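Side-chain contacts in scaffolding protein (Clostridium cellulolyticum, PDB 1G43), which probably anchors the cellulosome to crystalline cellulose through this family IIIa cellulose-binding module, a calcium-binding beta-sandwich of the scaffoldin: residues A148-G152 / T153-G157; N30-G33 / S34-L38; V97-N100 / S101-S105; P86-T89 / N90-H93. All coordinates share one frame; numbering follows the deposited sequence.

In the fold
Along the chain the order is contact 2, contact 4, contact 3, contact 1. Contacts 1, 3 and 4 all reach the five-stranded antiparallel sheet of the sandwich: contact 4 is the hairpin between strands 77-88 and 91-99, contact 3 leaves the far end of strand 91-99, and contact 1 closes the edge hairpin 147-150/153-155. Contacts 3 and 4 therefore lie on opposite sides of the chain's centre, with their own centres about 28 Å apart. Contact 2, whose centre is about 13 Å from that of contact 3, touches it directly where Leu38 packs on Ala103. Contact 2 lies on the same side of the chain's centre as contacts 1 and 3, while contact 4 lies on the side opposite contacts 2 and 3, near the calcium site.

Contact 1 (A148-G152 / T153-G157); sequences AFVGG and TLAYG
Phe149 turns its CG beside its own backbone N (chi1 -68°), while Leu154 extends its CG anti to the backbone N (chi1 -173°), and these two settings bring the side chains together on one face of the hairpin. Leu154 CD1 lies over one face of the phenyl ring, offset toward the rim, with CZ as its nearest ring atom at 4.1 Å. The CD2 corner of the ring comes down on the backbone, 3.5 Å from Leu154 N. On the other face Ala148, Val150, Thr153 and Tyr156 direct their CB atoms, and Val150 CG2 meets Ala155 CB at 3.9 Å. Strand 41-47 and strand 6-11 add Leu43 and Val8 beside Ala148, tying this face to the rest of the sandwich.

The backbone forms a beta hairpin closed by a type I' turn from Val150 to Thr153, with Gly151 and Gly152 at its positive-phi positions. Val150 N gives a bond of 2.9 Å to Thr153 O, and Thr153 N returns one of 3.1 Å to Val150 O. Further down, a classic bulge sets Ala155 and Tyr156 against Ala148: Ala148 O takes a nearly straight bond of 2.9 Å from Ala155 N and a weak one from Tyr156 N. The Tyr156 ring leads away from the hairpin, and its hydroxyl is held by Asp142. One carbonyl thus serves two successive amides, so the bulge shifts the register by a residue while both amides stay bonded, one of them only weakly.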
loop_
_atom_site.group_PDB
_atom_site.type_symbol
_atom_site.label_atom_id
_atom_site.label_comp_id
_atom_site.label_asym_id
_atom_site.label_seq_id
_atom_site.Cartn_x
_atom_site.Cartn_y
_atom_site.Cartn_z
ATOM N N ALA A 148 4.112 0.627 6.482
ATOM C CA ALA A 148 4.084 -0.814 6.442
ATOM C C ALA A 148 4.174 -1.273 7.878
ATOM O O ALA A 148 5.050 -0.813 8.631
ATOM C CB ALA A 148 5.251 -1.340 5.652
ATOM N N PHE A 149 3.248 -2.161 8.250
ATOM C CA PHE A 149 3.167 -2.739 9.587
ATOM C C PHE A 149 3.361 -4.229 9.504
ATOM O O PHE A 149 2.822 -4.894 8.622
ATOM C CB PHE A 149 1.797 -2.509 10.216
ATOM C CG PHE A 149 1.510 -1.083 10.538
ATOM C CD1 PHE A 149 1.111 -0.202 9.547
ATOM C CD2 PHE A 149 1.657 -0.616 11.832
ATOM C CE1 PHE A 149 0.863 1.132 9.839
ATOM C CE2 PHE A 149 1.412 0.716 12.135
ATOM C CZ PHE A 149 1.013 1.593 11.120
ATOM N N VAL A 150 4.145 -4.758 10.433
ATOM C CA VAL A 150 4.374 -6.185 10.475
ATOM C C VAL A 150 3.898 -6.643 11.824
ATOM O O VAL A 150 4.382 -6.155 12.869
ATOM C CB VAL A 150 5.836 -6.495 10.313
ATOM C CG1 VAL A 150 6.090 -7.946 10.651
ATOM C CG2 VAL A 150 6.246 -6.206 8.871
ATOM N N GLY A 151 2.923 -7.551 11.819
ATOM C CA GLY A 151 2.393 -8.050 13.076
ATOM C C GLY A 151 1.783 -6.968 13.962
ATOM O O GLY A 151 1.648 -7.155 15.175
ATOM N N GLY A 152 1.405 -5.829 13.393
ATOM C CA GLY A 152 0.796 -4.810 14.231
ATOM C C GLY A 152 1.715 -3.690 14.664
ATOM O O GLY A 152 1.266 -2.773 15.335
ATOM N N THR A 153 2.993 -3.752 14.311
ATOM C CA THR A 153 3.900 -2.669 14.674
ATOM C C THR A 153 4.600 -2.100 13.431
ATOM O O THR A 153 4.941 -2.835 12.494
ATOM C CB THR A 153 4.961 -3.128 15.719
ATOM O OG1 THR A 153 5.940 -3.967 15.089
ATOM C CG2 THR A 153 4.290 -3.921 16.844
ATOM N N LEU A 154 4.787 -0.784 13.426
ATOM C CA LEU A 154 5.408 -0.064 12.315
ATOM C C LEU A 154 6.780 -0.596 11.984
ATOM O O LEU A 154 7.649 -0.640 12.853
ATOM C CB LEU A 154 5.515 1.426 12.670
ATOM C CG LEU A 154 5.979 2.432 11.616
ATOM C CD1 LEU A 154 4.953 2.575 10.515
ATOM C CD2 LEU A 154 6.149 3.779 12.302
ATOM N N ALA A 155 6.987 -0.978 10.728
ATOM C CA ALA A 155 8.266 -1.517 10.294
ATOM C C ALA A 155 8.985 -0.595 9.312
ATOM O O ALA A 155 10.210 -0.679 9.155
ATOM C CB ALA A 155 8.060 -2.897 9.672
ATOM N N TYR A 156 8.216 0.273 8.651
ATOM C CA TYR A 156 8.748 1.227 7.665
ATOM C C TYR A 156 7.816 2.440 7.493
ATOM O O TYR A 156 6.587 2.327 7.612
ATOM C CB TYR A 156 8.923 0.550 6.310
ATOM C CG TYR A 156 9.345 1.487 5.191
ATOM C CD1 TYR A 156 10.692 1.796 4.964
ATOM C CD2 TYR A 156 8.381 2.106 4.382
ATOM C CE1 TYR A 156 11.068 2.711 3.960
ATOM C CE2 TYR A 156 8.740 3.020 3.376
ATOM C CZ TYR A 156 10.078 3.317 3.172
ATOM O OH TYR A 156 10.399 4.230 2.189
ATOM N N GLY A 157 8.414 3.602 7.241
ATOM C CA GLY A 157 7.641 4.810 7.027
ATOM C C GLY A 157 7.133 5.566 8.240
ATOM O O GLY A 157 7.680 5.481 9.339
#

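Contact 2 (N30-G33 / S34-L38); sequences NTSG and SPINL
Asn30 reaches across the loop toward Ser34 and Ile36, its CG anti to the backbone N (chi1 -175°). From CB the chain runs to CG, which lies 4.0 Å from Ile36 CD1, the two side chains passing each other at a slant. Beyond CG the two branches divide the work. OD1 turns back onto its own segment and accepts two bonds from Ser32: one of 3.1 Å from Ser32 N, which makes an Asx turn, and one of 2.9 Å from Ser32 OG, directed at a lone pair. ND2 points forward and donates to Ser34 O at 3.1 Å. That oxygen is in the amide plane of Asn30, but the donor stands above the plane of the Ser34 carbonyl. A second acceptor for ND2 is Leu106 O.

Ser32 OG, besides donating to Asn30 OD1, receives a weak bond from Ser34 N. Ile36 CD1 comes 3.8 Å from Asn30 OD1, and the isoleucine side chain also touches Val5 and Val6, an apolar flank beside the polar network.

With Ser32 N and OG both in the plane of the Asn30 carbonyl, and ND2 serving the carbonyls of Ser34 and Leu106, the bonding of the buried amide fixes which branch is oxygen and which nitrogen, and it ties the loop to strand 105-106.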
loop_
_atom_site.group_PDB
_atom_site.type_symbol
_atom_site.label_atom_id
_atom_site.label_comp_id
_atom_site.label_asym_id
_atom_site.label_seq_id
_atom_site.Cartn_x
_atom_site.Cartn_y
_atom_site.Cartn_z
ATOM N N ASN A 30 11.885 -7.986 2.414
ATOM C CA ASN A 30 12.088 -8.599 3.724
ATOM C C ASN A 30 13.551 -8.393 4.077
ATOM O O ASN A 30 14.429 -9.036 3.522
ATOM C CB ASN A 30 11.757 -10.101 3.645
ATOM C CG ASN A 30 11.816 -10.811 5.007
ATOM O OD1 ASN A 30 12.363 -10.296 5.996
ATOM N ND2 ASN A 30 11.262 -12.012 5.051
ATOM N N THR A 31 13.815 -7.470 4.987
ATOM C CA THR A 31 15.181 -7.206 5.400
ATOM C C THR A 31 15.396 -7.644 6.835
ATOM O O THR A 31 16.396 -7.284 7.470
ATOM C CB THR A 31 15.513 -5.735 5.299
ATOM O OG1 THR A 31 14.659 -4.996 6.183
ATOM C CG2 THR A 31 15.344 -5.265 3.868
ATOM N N SER A 32 14.436 -8.381 7.376
ATOM C CA SER A 32 14.601 -8.887 8.734
ATOM C C SER A 32 15.412 -10.128 8.388
ATOM O O SER A 32 15.596 -10.438 7.201
ATOM C CB SER A 32 13.259 -9.299 9.364
ATOM O OG SER A 32 12.846 -10.559 8.870
ATOM N N GLY A 33 15.901 -10.851 9.369
ATOM C CA GLY A 33 16.671 -12.008 8.986
ATOM C C GLY A 33 15.887 -13.307 9.113
ATOM O O GLY A 33 16.362 -14.246 9.766
ATOM N N SER A 34 14.682 -13.361 8.543
ATOM C CA SER A 34 13.868 -14.588 8.596
ATOM C C SER A 34 12.528 -14.380 7.877
ATOM O O SER A 34 12.013 -13.258 7.827
ATOM C CB SER A 34 13.619 -15.036 10.042
ATOM O OG SER A 34 12.833 -14.093 10.737
ATOM N N PRO A 35 11.955 -15.472 7.323
ATOM C CA PRO A 35 10.686 -15.415 6.596
ATOM C C PRO A 35 9.678 -14.600 7.334
ATOM O O PRO A 35 9.754 -14.430 8.564
ATOM C CB PRO A 35 10.252 -16.884 6.479
ATOM C CG PRO A 35 11.590 -17.637 6.450
ATOM C CD PRO A 35 12.341 -16.874 7.579
ATOM N N ILE A 36 8.751 -14.059 6.551
ATOM C CA ILE A 36 7.687 -13.267 7.108
ATOM C C ILE A 36 6.396 -13.728 6.487
ATOM O O ILE A 36 6.295 -13.949 5.274
ATOM C CB ILE A 36 7.909 -11.789 6.872
ATOM C CG1 ILE A 36 8.824 -11.251 7.960
ATOM C CG2 ILE A 36 6.598 -11.065 6.866
ATOM C CD1 ILE A 36 9.116 -9.804 7.808
ATOM N N ASN A 37 5.420 -13.906 7.361
ATOM C CA ASN A 37 4.123 -14.357 6.955
ATOM C C ASN A 37 3.324 -13.211 6.356
ATOM O O ASN A 37 2.846 -12.337 7.074
ATOM C CB ASN A 37 3.400 -14.913 8.164
ATOM C CG ASN A 37 2.118 -15.576 7.793
ATOM O OD1 ASN A 37 1.327 -15.913 8.670
ATOM N ND2 ASN A 37 1.892 -15.780 6.483
ATOM N N LEU A 38 3.171 -13.230 5.043
ATOM C CA LEU A 38 2.424 -12.185 4.364
ATOM C C LEU A 38 1.115 -11.859 5.068
ATOM O O LEU A 38 0.591 -10.747 4.951
ATOM C CB LEU A 38 2.177 -12.590 2.924
ATOM C CG LEU A 38 3.500 -12.714 2.198
ATOM C CD1 LEU A 38 3.226 -13.123 0.764
ATOM C CD2 LEU A 38 4.271 -11.387 2.254
#

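Contact 3 (V97-N100 / S101-S105); sequences VALN and SDAGS
Leu99 and Ala103 make the tight part of this contact: Leu99 CB stands 3.8 Å from Ala103 CB, and Leu99 CD2 reaches the same methyl at 4.0 Å. Both residues are buried, Leu99 resting also on Val77 and Ala103 on Leu38. The leucine CG sits beside its own backbone N (chi1 -61°), from where the branch bearing CD2 can lean against the alanine.

Above this apolar pair the chain leaves strand 91-99 through a type I beta turn from Asn100 to Ala103. Ala103 N closes it with a bond of 3.0 Å to Asn100 O, at an N-H...O angle of 163°. Ala103 CB lies 3.5 Å from Asn100 O.

The other side is looser and more polar. Ser101 and Asp102 are exposed, and the side chains of Asp102 and Asn100 meet only at Asp102 OD1 and Asn100 CB, 3.8 Å apart. Asn100 leads its amide away from the turn and packs against Thr78 and Lys76, while Asp102 also touches Lys76.

Chemically the turn is divided: its single backbone bond is backed by methyl and leucine carbons within, while serine and aspartate at its corners face solvent.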
loop_
_atom_site.group_PDB
_atom_site.type_symbol
_atom_site.label_atom_id
_atom_site.label_comp_id
_atom_site.label_asym_id
_atom_site.label_seq_id
_atom_site.Cartn_x
_atom_site.Cartn_y
_atom_site.Cartn_z
ATOM N N VAL A 97 -3.915 -2.050 2.831
ATOM C CA VAL A 97 -3.743 -3.218 1.985
ATOM C C VAL A 97 -3.314 -4.403 2.845
ATOM O O VAL A 97 -2.404 -4.287 3.673
ATOM C CB VAL A 97 -2.697 -2.951 0.887
ATOM C CG1 VAL A 97 -2.555 -4.157 0.000
ATOM C CG2 VAL A 97 -3.117 -1.770 0.048
ATOM N N ALA A 98 -3.968 -5.540 2.677
ATOM C CA ALA A 98 -3.620 -6.720 3.459
ATOM C C ALA A 98 -3.636 -7.927 2.554
ATOM O O ALA A 98 -4.055 -7.825 1.418
ATOM C CB ALA A 98 -4.602 -6.913 4.573
ATOM N N LEU A 99 -3.178 -9.068 3.057
ATOM C CA LEU A 99 -3.160 -10.303 2.276
ATOM C C LEU A 99 -3.819 -11.434 3.068
ATOM O O LEU A 99 -3.697 -11.500 4.290
ATOM C CB LEU A 99 -1.730 -10.689 1.890
ATOM C CG LEU A 99 -0.963 -9.676 1.030
ATOM C CD1 LEU A 99 -0.171 -8.765 1.925
ATOM C CD2 LEU A 99 -0.024 -10.377 0.093
ATOM N N ASN A 100 -4.539 -12.314 2.375
ATOM C CA ASN A 100 -5.231 -13.415 3.048
ATOM C C ASN A 100 -4.286 -14.362 3.815
ATOM O O ASN A 100 -3.075 -14.404 3.604
ATOM C CB ASN A 100 -6.059 -14.227 2.044
ATOM C CG ASN A 100 -7.100 -13.381 1.307
ATOM O OD1 ASN A 100 -7.738 -12.496 1.902
ATOM N ND2 ASN A 100 -7.290 -13.666 -0.002
ATOM N N SER A 101 -4.882 -15.140 4.702
ATOM C CA SER A 101 -4.147 -16.062 5.555
ATOM C C SER A 101 -3.181 -17.006 4.840
ATOM O O SER A 101 -2.160 -17.412 5.407
ATOM C CB SER A 101 -5.152 -16.875 6.370
ATOM O OG SER A 101 -5.994 -17.640 5.505
ATOM N N ASP A 102 -3.481 -17.347 3.592
ATOM C CA ASP A 102 -2.624 -18.267 2.871
ATOM C C ASP A 102 -1.796 -17.645 1.761
ATOM O O ASP A 102 -1.324 -18.347 0.856
ATOM C CB ASP A 102 -3.471 -19.438 2.334
ATOM C CG ASP A 102 -4.544 -18.992 1.339
ATOM O OD1 ASP A 102 -5.088 -17.844 1.444
ATOM O OD2 ASP A 102 -4.854 -19.809 0.449
ATOM N N ALA A 103 -1.611 -16.328 1.810
ATOM C CA ALA A 103 -0.823 -15.666 0.782
ATOM C C ALA A 103 0.523 -16.383 0.638
ATOM O O ALA A 103 1.025 -16.579 -0.483
ATOM C CB ALA A 103 -0.603 -14.210 1.161
ATOM N N GLY A 104 1.101 -16.783 1.774
ATOM C CA GLY A 104 2.399 -17.455 1.758
ATOM C C GLY A 104 3.406 -16.812 2.697
ATOM O O GLY A 104 3.048 -16.023 3.574
ATOM N N SER A 105 4.679 -17.155 2.547
ATOM C CA SER A 105 5.693 -16.565 3.424
ATOM C C SER A 105 6.745 -15.919 2.542
ATOM O O SER A 105 7.159 -16.483 1.533
ATOM C CB SER A 105 6.334 -17.639 4.320
ATOM O OG SER A 105 6.547 -17.161 5.656
#

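Contact 4 (P86-T89 / N90-H93); sequences PAVT and NADH. With ZN (zinc ion), chain C.
The beta hairpin between strands 77-88 and 91-99 ends in a type II turn from Val88 to Ala91, at the margin of the five-stranded sheet. Val88 and Ala91 form a hydrogen-bonded antiparallel pair: Val88 N donates to Ala91 O at 3.1 Å, and Ala91 N to Val88 O at the same length. Their side chains share one face. With Val88 CG1 beside the backbone N (chi1 -63°), CG2 falls between N and the carbonyl carbon and presses on Ala91 CB at 3.4 Å, tighter than usual. Pro160 covers both. Alongside, Ala87 CB rests on Asp92 CB at 4.1 Å.

Past the hairpin pair, Asp92 and His93 both face Tyr47 of strand 41-47, a classic beta bulge, which places two consecutive residues opposite one residue of the neighbouring strand; the calcium ion lies about 7 Å from the side chain of Asp92. Asp92 OD1 accepts a bond of 2.6 Å from His93 ND1, on the anti side, 35° out of the carboxylate plane, though nearly within the imidazole plane; Gln49 N is a second donor to OD1. The other ring nitrogen, His93 NE2, binds a zinc ion at 2.0 Å, so the bond to Asp92 and the zinc together probably hold the imidazole's rotation.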
loop_
_atom_site.group_PDB
_atom_site.type_symbol
_atom_site.label_atom_id
_atom_site.label_comp_id
_atom_site.label_asym_id
_atom_site.label_seq_id
_atom_site.Cartn_x
_atom_site.Cartn_y
_atom_site.Cartn_z
ATOM N N PRO A 86 -8.436 11.331 15.277
ATOM C CA PRO A 86 -9.039 12.518 14.660
ATOM C C PRO A 86 -8.354 12.820 13.323
ATOM O O PRO A 86 -7.199 12.451 13.112
ATOM C CB PRO A 86 -8.787 13.614 15.702
ATOM C CG PRO A 86 -7.422 13.233 16.237
ATOM C CD PRO A 86 -7.521 11.703 16.375
ATOM N N ALA A 87 -9.080 13.479 12.432
ATOM C CA ALA A 87 -8.558 13.853 11.112
ATOM C C ALA A 87 -7.401 14.829 11.243
ATOM O O ALA A 87 -7.466 15.721 12.077
ATOM C CB ALA A 87 -9.674 14.501 10.285
ATOM N N VAL A 88 -6.331 14.641 10.466
ATOM C CA VAL A 88 -5.213 15.584 10.468
ATOM C C VAL A 88 -5.200 16.289 9.111
ATOM O O VAL A 88 -5.953 15.929 8.218
ATOM C CB VAL A 88 -3.826 14.904 10.677
ATOM C CG1 VAL A 88 -3.763 14.237 12.052
ATOM C CG2 VAL A 88 -3.541 13.917 9.554
ATOM N N THR A 89 -4.350 17.296 8.952
ATOM C CA THR A 89 -4.274 18.026 7.682
ATOM C C THR A 89 -3.845 17.063 6.566
ATOM O O THR A 89 -2.792 16.408 6.667
ATOM C CB THR A 89 -3.203 19.166 7.715
ATOM O OG1 THR A 89 -3.314 19.920 8.932
ATOM C CG2 THR A 89 -3.394 20.091 6.526
ATOM N N ASN A 90 -4.649 17.000 5.508
ATOM C CA ASN A 90 -4.381 16.159 4.359
ATOM C C ASN A 90 -4.535 14.667 4.575
ATOM O O ASN A 90 -4.049 13.861 3.778
ATOM C CB ASN A 90 -3.010 16.482 3.780
ATOM C CG ASN A 90 -3.009 17.821 3.118
ATOM O OD1 ASN A 90 -2.025 18.255 2.524
ATOM N ND2 ASN A 90 -4.136 18.499 3.215
ATOM N N ALA A 91 -5.247 14.306 5.634
ATOM C CA ALA A 91 -5.460 12.905 5.907
ATOM C C ALA A 91 -6.708 12.633 6.755
ATOM O O ALA A 91 -6.646 12.747 7.981
ATOM C CB ALA A 91 -4.229 12.325 6.582
ATOM N N ASP A 92 -7.837 12.300 6.122
ATOM C CA ASP A 92 -9.025 11.959 6.888
ATOM C C ASP A 92 -9.411 10.481 6.741
ATOM O O ASP A 92 -10.306 10.009 7.434
ATOM C CB ASP A 92 -10.227 12.862 6.560
ATOM C CG ASP A 92 -10.520 12.968 5.074
ATOM O OD1 ASP A 92 -10.620 11.945 4.389
ATOM O OD2 ASP A 92 -10.674 14.090 4.589
ATOM N N HIS A 93 -8.739 9.758 5.844
ATOM C CA HIS A 93 -8.988 8.326 5.662
ATOM C C HIS A 93 -7.715 7.643 5.189
ATOM O O HIS A 93 -6.740 8.301 4.834
ATOM C CB HIS A 93 -10.097 8.053 4.630
ATOM C CG HIS A 93 -11.456 8.461 5.083
ATOM N ND1 HIS A 93 -11.918 9.756 4.987
ATOM C CD2 HIS A 93 -12.441 7.752 5.680
ATOM C CE1 HIS A 93 -13.128 9.827 5.503
ATOM N NE2 HIS A 93 -13.470 8.623 5.930
HETATM ZN ZN ZN C . -15.235 7.961 6.539
HETATM O O HOH W 1 -16.491 8.738 6.485
#